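Local atomic coordinates of acetyltransferase of GNAT family (Staphylococcus aureus subsp. aureus Mu50, PDB entry 3D8P), a protein that probably transfers an acetyl group from acetyl-coenzyme A to an acceptor that has not been identified, as other members of the GNAT family do. Residues I69-I72 with M78-L81; K102-C107 with Y157-K162; L117-I120 with A126-F129. All coordinates share one frame; numbering follows the deposited sequence.

Contact 1 (I69-I72 with M78-L81)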
loop_
_atom_site.group_PDB
_atom_site.type_symbol
_atom_site.label_atom_id
_atom_site.label_comp_id
_atom_site.label_asym_id
_atom_site.label_seq_id
_atom_site.Cartn_x
_atom_site.Cartn_y
_atom_site.Cartn_z
ATOM N N ILE A 69 3.827 1.230 2.309
ATOM C CA ILE A 69 2.715 1.647 1.438
ATOM C C ILE A 69 3.262 1.870 0.041
ATOM O O ILE A 69 4.264 2.530 -0.132
ATOM C CB ILE A 69 1.980 2.928 1.971
ATOM C CG1 ILE A 69 0.555 3.028 1.427
ATOM C CG2 ILE A 69 2.770 4.206 1.641
ATOM C CD1 ILE A 69 -0.224 4.209 2.009
ATOM N N GLY A 70 2.591 1.298 -0.943
ATOM C CA GLY A 70 2.943 1.457 -2.343
ATOM C C GLY A 70 1.815 2.083 -3.154
ATOM O O GLY A 70 0.648 2.038 -2.766
ATOM N N LEU A 71 2.179 2.673 -4.283
ATOM C CA LEU A 71 1.219 3.223 -5.213
ATOM C C LEU A 71 1.690 2.962 -6.619
ATOM O O LEU A 71 2.873 3.234 -6.959
ATOM C CB LEU A 71 1.053 4.743 -5.036
ATOM C CG LEU A 71 -0.096 5.383 -5.837
ATOM C CD1 LEU A 71 -1.404 5.418 -5.050
ATOM C CD2 LEU A 71 0.227 6.762 -6.318
ATOM N N ILE A 72 0.790 2.432 -7.449
ATOM C CA ILE A 72 1.058 2.384 -8.889
ATOM C C ILE A 72 0.190 3.398 -9.623
ATOM O O ILE A 72 -0.947 3.670 -9.267
ATOM C CB ILE A 72 0.951 0.962 -9.541
ATOM C CG1 ILE A 72 -0.435 0.371 -9.372
ATOM C CG2 ILE A 72 2.032 0.021 -8.963
ATOM C CD1 ILE A 72 -0.740 -0.813 -10.313
HETATM N N MSE A 78 -5.261 8.125 -12.795
HETATM C CA MSE A 78 -5.672 7.453 -11.592
HETATM C C MSE A 78 -4.485 6.652 -11.037
HETATM O O MSE A 78 -3.395 6.648 -11.602
HETATM C CB MSE A 78 -6.886 6.578 -11.875
HETATM C CG MSE A 78 -8.128 7.337 -12.328
HETATM SE SE MSE A 78 -8.776 8.438 -10.873
HETATM C CE MSE A 78 -10.605 8.686 -11.405
ATOM N N SER A 79 -4.707 5.986 -9.913
ATOM C CA SER A 79 -3.638 5.233 -9.244
ATOM C C SER A 79 -4.235 4.084 -8.448
ATOM O O SER A 79 -5.447 4.068 -8.199
ATOM C CB SER A 79 -2.879 6.149 -8.302
ATOM O OG SER A 79 -3.723 6.601 -7.258
ATOM N N ALA A 80 -3.382 3.125 -8.084
ATOM C CA ALA A 80 -3.749 2.010 -7.237
ATOM C C ALA A 80 -2.809 1.888 -6.032
ATOM O O ALA A 80 -1.567 1.866 -6.181
ATOM C CB ALA A 80 -3.751 0.727 -8.036
ATOM N N LEU A 81 -3.411 1.782 -4.849
ATOM C CA LEU A 81 -2.677 1.579 -3.596
ATOM C C LEU A 81 -2.308 0.095 -3.476
ATOM O O LEU A 81 -3.101 -0.771 -3.811
ATOM C CB LEU A 81 -3.496 2.050 -2.401
ATOM C CG LEU A 81 -2.759 2.462 -1.135
ATOM C CD1 LEU A 81 -2.002 3.790 -1.344
ATOM C CD2 LEU A 81 -3.710 2.597 0.059
#
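Leu71 and Leu81 form a non-hydrogen-bonded pair of two antiparallel strands; their side chains touch lightly, and each also leans to a diagonal neighbour. The branch of Leu71 lies over Ser79: CD1 comes 3.4 Å from Ser79 OG, while CD2 rests 3.7 Å from Ser79 CB. With CG anti to the backbone N (chi1 -171°) and chi2 at 91°, away from a staggered value, both methyls of Leu71 are spread over the serine. Leu81 leans the other way, and its CD1 lies 3.5 Å from Gly70 O and also touches Ile69 CD1, at 3.8 Å, and Leu71 CD1, at 4.1 Å. Ile69 is stretched out and slants across the leucine with its terminal methyl. This face of Ile69, Leu71, Ser79 and Leu81 carries helix 95-109, with Leu99, Val103 and Cys107 packed on the two strand 65-73 side chains; Ser79 OG is held by the carbonyl of Gly114. On the reverse face, Ile72 has CG1 between its backbone N and carbonyl carbon (chi1 60°), which brings CG1 to 3.6 Å from Ala80 CB, with Phe147 and Pro148 nearby. Ile72 and Ala80 are a hydrogen-bonded pair, Ile72 N giving to Ala80 O at 2.7 Å and Ala80 N to Ile72 O at 2.8 Å, both in the carbonyl plane. Ala80 O also receives a CA-H...O contact from Leu71 CA, the residue before Ile72. The whole is a beta hairpin, strands 65-73 and 78-86, in the middle of the mixed sheet of the GNAT fold.

Contact 2 (K102-C107 with Y157-K162)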
loop_
_atom_site.group_PDB
_atom_site.type_symbol
_atom_site.label_atom_id
_atom_site.label_comp_id
_atom_site.label_asym_id
_atom_site.label_seq_id
_atom_site.Cartn_x
_atom_site.Cartn_y
_atom_site.Cartn_z
ATOM N N LYS A 102 1.209 10.752 3.248
ATOM C CA LYS A 102 2.397 10.924 2.421
ATOM C C LYS A 102 2.074 10.631 0.979
ATOM O O LYS A 102 2.504 11.340 0.078
ATOM C CB LYS A 102 3.514 9.998 2.895
ATOM C CG LYS A 102 4.851 10.158 2.169
ATOM C CD LYS A 102 5.416 11.542 2.322
ATOM C CE LYS A 102 6.830 11.608 1.837
ATOM N NZ LYS A 102 7.341 12.995 1.843
ATOM N N VAL A 103 1.349 9.539 0.768
ATOM C CA VAL A 103 0.851 9.168 -0.559
ATOM C C VAL A 103 -0.098 10.272 -1.096
ATOM O O VAL A 103 0.101 10.756 -2.199
ATOM C CB VAL A 103 0.173 7.735 -0.552
ATOM C CG1 VAL A 103 -0.594 7.449 -1.839
ATOM C CG2 VAL A 103 1.224 6.635 -0.332
ATOM N N ILE A 104 -1.089 10.699 -0.315
ATOM C CA ILE A 104 -2.039 11.716 -0.801
ATOM C C ILE A 104 -1.321 13.012 -1.198
ATOM O O ILE A 104 -1.564 13.563 -2.267
ATOM C CB ILE A 104 -3.195 11.933 0.201
ATOM C CG1 ILE A 104 -4.118 10.708 0.137
ATOM C CG2 ILE A 104 -4.005 13.217 -0.125
ATOM C CD1 ILE A 104 -4.965 10.565 1.323
HETATM N N MSE A 105 -0.395 13.465 -0.365
HETATM C CA MSE A 105 0.386 14.668 -0.670
HETATM C C MSE A 105 1.202 14.497 -1.953
HETATM O O MSE A 105 1.271 15.405 -2.772
HETATM C CB MSE A 105 1.321 14.968 0.492
HETATM C CG MSE A 105 2.144 16.205 0.338
HETATM SE SE MSE A 105 3.919 15.946 1.145
HETATM C CE MSE A 105 4.664 14.605 -0.116
ATOM N N THR A 106 1.826 13.331 -2.123
ATOM C CA THR A 106 2.646 13.067 -3.308
ATOM C C THR A 106 1.774 12.964 -4.560
ATOM O O THR A 106 2.174 13.393 -5.635
ATOM C CB THR A 106 3.525 11.800 -3.107
ATOM O OG1 THR A 106 4.202 11.892 -1.843
ATOM C CG2 THR A 106 4.558 11.608 -4.256
ATOM N N CYS A 107 0.581 12.398 -4.421
ATOM C CA CYS A 107 -0.361 12.315 -5.527
ATOM C C CYS A 107 -0.788 13.709 -5.983
ATOM O O CYS A 107 -0.940 13.961 -7.181
ATOM C CB CYS A 107 -1.615 11.541 -5.106
ATOM S SG CYS A 107 -1.415 9.793 -4.957
ATOM N N TYR A 157 -12.150 -0.324 -3.323
ATOM C CA TYR A 157 -12.392 0.984 -2.784
ATOM C C TYR A 157 -11.777 2.071 -3.663
ATOM O O TYR A 157 -10.901 1.814 -4.473
ATOM C CB TYR A 157 -11.819 1.092 -1.363
ATOM C CG TYR A 157 -12.428 0.187 -0.333
ATOM C CD1 TYR A 157 -11.979 -1.121 -0.181
ATOM C CD2 TYR A 157 -13.427 0.631 0.514
ATOM C CE1 TYR A 157 -12.524 -1.970 0.789
ATOM C CE2 TYR A 157 -13.968 -0.211 1.503
ATOM C CZ TYR A 157 -13.512 -1.506 1.619
ATOM O OH TYR A 157 -14.036 -2.357 2.558
ATOM N N TYR A 158 -12.271 3.290 -3.481
ATOM C CA TYR A 158 -11.800 4.451 -4.204
ATOM C C TYR A 158 -11.852 5.695 -3.306
ATOM O O TYR A 158 -12.802 5.919 -2.560
ATOM C CB TYR A 158 -12.597 4.698 -5.504
ATOM C CG TYR A 158 -12.197 5.983 -6.221
ATOM C CD1 TYR A 158 -11.100 6.026 -7.065
ATOM C CD2 TYR A 158 -12.935 7.159 -6.042
ATOM C CE1 TYR A 158 -10.728 7.228 -7.707
ATOM C CE2 TYR A 158 -12.582 8.340 -6.663
ATOM C CZ TYR A 158 -11.467 8.370 -7.500
ATOM O OH TYR A 158 -11.134 9.543 -8.140
ATOM N N ARG A 159 -10.785 6.480 -3.390
ATOM C CA ARG A 159 -10.709 7.759 -2.747
ATOM C C ARG A 159 -10.413 8.805 -3.793
ATOM O O ARG A 159 -9.409 8.721 -4.492
ATOM C CB ARG A 159 -9.601 7.805 -1.696
ATOM C CG ARG A 159 -9.444 9.199 -1.099
ATOM C CD ARG A 159 -8.691 9.193 0.211
ATOM N NE ARG A 159 -8.529 10.558 0.708
ATOM C CZ ARG A 159 -7.838 10.892 1.794
ATOM N NH1 ARG A 159 -7.214 9.980 2.524
ATOM N NH2 ARG A 159 -7.735 12.165 2.130
ATOM N N ASN A 160 -11.300 9.778 -3.885
ATOM C CA ASN A 160 -11.163 10.917 -4.772
ATOM C C ASN A 160 -10.277 11.979 -4.154
ATOM O O ASN A 160 -10.466 12.363 -2.997
ATOM C CB ASN A 160 -12.514 11.562 -5.032
ATOM C CG ASN A 160 -12.505 12.434 -6.274
ATOM O OD1 ASN A 160 -12.248 11.941 -7.387
ATOM N ND2 ASN A 160 -12.818 13.730 -6.101
ATOM N N LEU A 161 -9.311 12.453 -4.931
ATOM C CA LEU A 161 -8.396 13.499 -4.468
ATOM C C LEU A 161 -8.788 14.849 -5.053
ATOM O O LEU A 161 -8.754 15.838 -4.350
ATOM C CB LEU A 161 -6.954 13.165 -4.842
ATOM C CG LEU A 161 -6.477 11.801 -4.361
ATOM C CD1 LEU A 161 -5.040 11.558 -4.859
ATOM C CD2 LEU A 161 -6.617 11.677 -2.836
ATOM N N LYS A 162 -9.146 14.852 -6.343
ATOM C CA LYS A 162 -9.639 16.041 -7.073
ATOM C C LYS A 162 -11.016 16.532 -6.555
ATOM O O LYS A 162 -11.149 17.622 -6.007
ATOM C CB LYS A 162 -9.744 15.734 -8.588
ATOM C CG LYS A 162 -10.514 14.425 -8.888
ATOM C CD LYS A 162 -11.361 14.479 -10.147
ATOM C CE LYS A 162 -11.851 13.082 -10.540
ATOM N NZ LYS A 162 -12.974 13.191 -11.556
#
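Leu161 spreads its two methyls over successive turns of helix 95-109, reaching a pair of side chains three residues apart. CD1 presses on Cys107 CB at 3.4 Å, tighter than ordinary van der Waals contact, and sits 4.0 Å from Cys107 SG. CD2 meets the flank of Ile104, 4.0 Å from CG1 and almost as close to CG2, the two side chains slanting across each other. Leu161 CG is anti to the carbonyl carbon (chi1 -55°), and this turns the fork towards the helix; Leu161 also touches Ile115 on the adjacent strand. Cys107 in turn packs on Leu71 of strand 65-73 and on Ile112. Arg159, two residues earlier, still on the strand, and pointing the same way, runs out extended from CG to NE, and Ile104 meets it at about a right angle. Ile104 CG1 stands 4.0 Å above the plane of the Arg159 guanidinium, offset towards its rim. The terminal methyl of Ile104 is modelled too close to that group, so its exact position is doubtful. Arg159 thus offers a flat face to a hydrocarbon chain, and Leu161 adds two methyls: the junction is held by dispersion and burial of apolar surface, with no charge of opposite sign from the helix segment to pair with the guanidinium.

Contact 3 (L117-I120 with A126-F129). With EDO (1,2-ethanediol), chain F; EDO (1,2-ethanediol), chain G.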
loop_
_atom_site.group_PDB
_atom_site.type_symbol
_atom_site.label_atom_id
_atom_site.label_comp_id
_atom_site.label_asym_id
_atom_site.label_seq_id
_atom_site.Cartn_x
_atom_site.Cartn_y
_atom_site.Cartn_z
ATOM N N LEU A 117 -8.133 0.781 -4.795
ATOM C CA LEU A 117 -7.448 -0.342 -4.176
ATOM C C LEU A 117 -8.368 -1.543 -4.143
ATOM O O LEU A 117 -9.587 -1.406 -4.151
ATOM C CB LEU A 117 -6.942 0.002 -2.759
ATOM C CG LEU A 117 -7.910 0.204 -1.597
ATOM C CD1 LEU A 117 -8.234 -1.098 -0.909
ATOM C CD2 LEU A 117 -7.378 1.199 -0.617
ATOM N N GLY A 118 -7.755 -2.720 -4.138
ATOM C CA GLY A 118 -8.435 -3.978 -3.883
ATOM C C GLY A 118 -7.769 -4.567 -2.643
ATOM O O GLY A 118 -6.572 -4.385 -2.428
ATOM N N THR A 119 -8.536 -5.271 -1.827
ATOM C CA THR A 119 -8.014 -5.917 -0.636
ATOM C C THR A 119 -8.841 -7.189 -0.368
ATOM O O THR A 119 -9.840 -7.436 -1.022
ATOM C CB THR A 119 -7.960 -4.918 0.555
ATOM O OG1 THR A 119 -7.237 -5.503 1.639
ATOM C CG2 THR A 119 -9.352 -4.476 1.008
ATOM N N ILE A 120 -8.445 -7.993 0.614
ATOM C CA ILE A 120 -9.114 -9.275 0.902
ATOM C C ILE A 120 -9.989 -9.092 2.138
ATOM O O ILE A 120 -9.690 -8.215 2.954
ATOM C CB ILE A 120 -8.080 -10.397 1.158
ATOM C CG1 ILE A 120 -7.000 -10.426 0.063
ATOM C CG2 ILE A 120 -8.766 -11.747 1.221
ATOM C CD1 ILE A 120 -7.500 -10.949 -1.295
ATOM N N ALA A 126 -8.183 -3.239 8.213
ATOM C CA ALA A 126 -7.831 -2.399 7.072
ATOM C C ALA A 126 -9.061 -1.839 6.358
ATOM O O ALA A 126 -9.003 -0.734 5.836
ATOM C CB ALA A 126 -6.957 -3.162 6.083
ATOM N N GLN A 127 -10.165 -2.587 6.340
ATOM C CA GLN A 127 -11.425 -2.151 5.680
ATOM C C GLN A 127 -11.969 -0.925 6.403
ATOM O O GLN A 127 -12.280 0.073 5.786
ATOM C CB GLN A 127 -12.536 -3.232 5.724
ATOM C CG GLN A 127 -12.143 -4.688 5.387
ATOM C CD GLN A 127 -11.694 -4.878 3.959
ATOM O OE1 GLN A 127 -10.678 -5.526 3.700
ATOM N NE2 GLN A 127 -12.431 -4.307 3.028
ATOM N N TYR A 128 -12.092 -1.030 7.723
ATOM C CA TYR A 128 -12.524 0.085 8.547
ATOM C C TYR A 128 -11.578 1.271 8.416
ATOM O O TYR A 128 -12.029 2.415 8.400
ATOM C CB TYR A 128 -12.601 -0.325 10.003
ATOM C CG TYR A 128 -13.561 -1.454 10.280
ATOM C CD1 TYR A 128 -14.880 -1.411 9.825
ATOM C CD2 TYR A 128 -13.166 -2.548 11.051
ATOM C CE1 TYR A 128 -15.776 -2.444 10.109
ATOM C CE2 TYR A 128 -14.055 -3.581 11.348
ATOM C CZ TYR A 128 -15.353 -3.527 10.873
ATOM O OH TYR A 128 -16.222 -4.560 11.173
ATOM N N PHE A 129 -10.274 1.000 8.330
ATOM C CA PHE A 129 -9.293 2.068 8.126
ATOM C C PHE A 129 -9.559 2.839 6.823
ATOM O O PHE A 129 -9.597 4.066 6.819
ATOM C CB PHE A 129 -7.852 1.519 8.104
ATOM C CG PHE A 129 -6.824 2.556 7.725
ATOM C CD1 PHE A 129 -6.340 3.452 8.670
ATOM C CD2 PHE A 129 -6.379 2.660 6.418
ATOM C CE1 PHE A 129 -5.410 4.426 8.321
ATOM C CE2 PHE A 129 -5.447 3.626 6.058
ATOM C CZ PHE A 129 -4.959 4.510 7.003
HETATM C C1 EDO F . -3.344 -5.049 3.414
HETATM O O1 EDO F . -2.493 -4.483 2.402
HETATM C C2 EDO F . -4.538 -4.151 3.682
HETATM O O2 EDO F . -5.420 -4.127 2.543
HETATM C C1 EDO G . -4.332 -2.165 -0.968
HETATM O O1 EDO G . -4.138 -3.552 -1.205
HETATM C C2 EDO G . -3.195 -1.589 -0.149
HETATM O O2 EDO G . -2.645 -2.660 0.599
#
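Chi1 of Thr119, -170°, sets OG1 anti to the backbone N and places CG2 between that N and the carbonyl carbon, so the two branches serve different partners: the methyl looks to Gln127 of the helix, the hydroxyl to a bound 1,2-ethanediol. Gln127 leaves with CG anti to the carbonyl carbon and bends at chi2 (-65°), which brings its amide to the strand end. There Gln127 CD lies 3.8 Å from Thr119 CG2 and 4.0 Å from Ile120 O, the side chains of Thr119 and Gln127 crossing at a slant. The amide is probably turned over in the model, so the roles of its oxygen and nitrogen are doubtful. Tyr157 and Arg155 of the neighbouring strand border the same spot. Thr119 CA and Gln127 CA, the nearest CA pair, are 8.1 Å apart, and the side chains bridge the gap. The chain F diol touches both Thr119 and Ala126: its C2 is 3.5 Å from Ala126 CB, and its O2 bonds Thr119 OG1 at a very short 2.5 Å, either one possibly the donor. A second diol, chain G, gives a hydrogen bond from O1 to Gly118 O, 2.8 Å long, and lays its C1 near Leu117 CB at 3.8 Å. Both diols probably came from the crystallisation liquor, and between them they also bond Met84 and Tyr130. In GNAT relatives acetyl-coenzyme A lies where the strands corresponding to 78-86 and 114-119 splay apart, and the diols, bonded to both strands, are consistent with a pocket there.

In the fold
All three contacts reach one mixed sheet. Contact 1, about 7 Å from the centre of the chain to its own centre, is the most central: strand against strand, joined by main-chain hydrogen bonds and buried aliphatic groups. Contact 2, about 12 Å out and partly buried, fastens helix 95-109 to the end of strand 155-160 through apolar side chains and an arginine face. The first two meet at several points, among them Leu71 on Val103 and Cys107. Contact 3 is buried and small, a glutamine side chain lying against a threonine methyl and the strand end, with two diols beside it. Strand 114-119 lies between strands 78-86 and 155-160, so Leu117 packs on Leu81 and its backbone pairs with Tyr157.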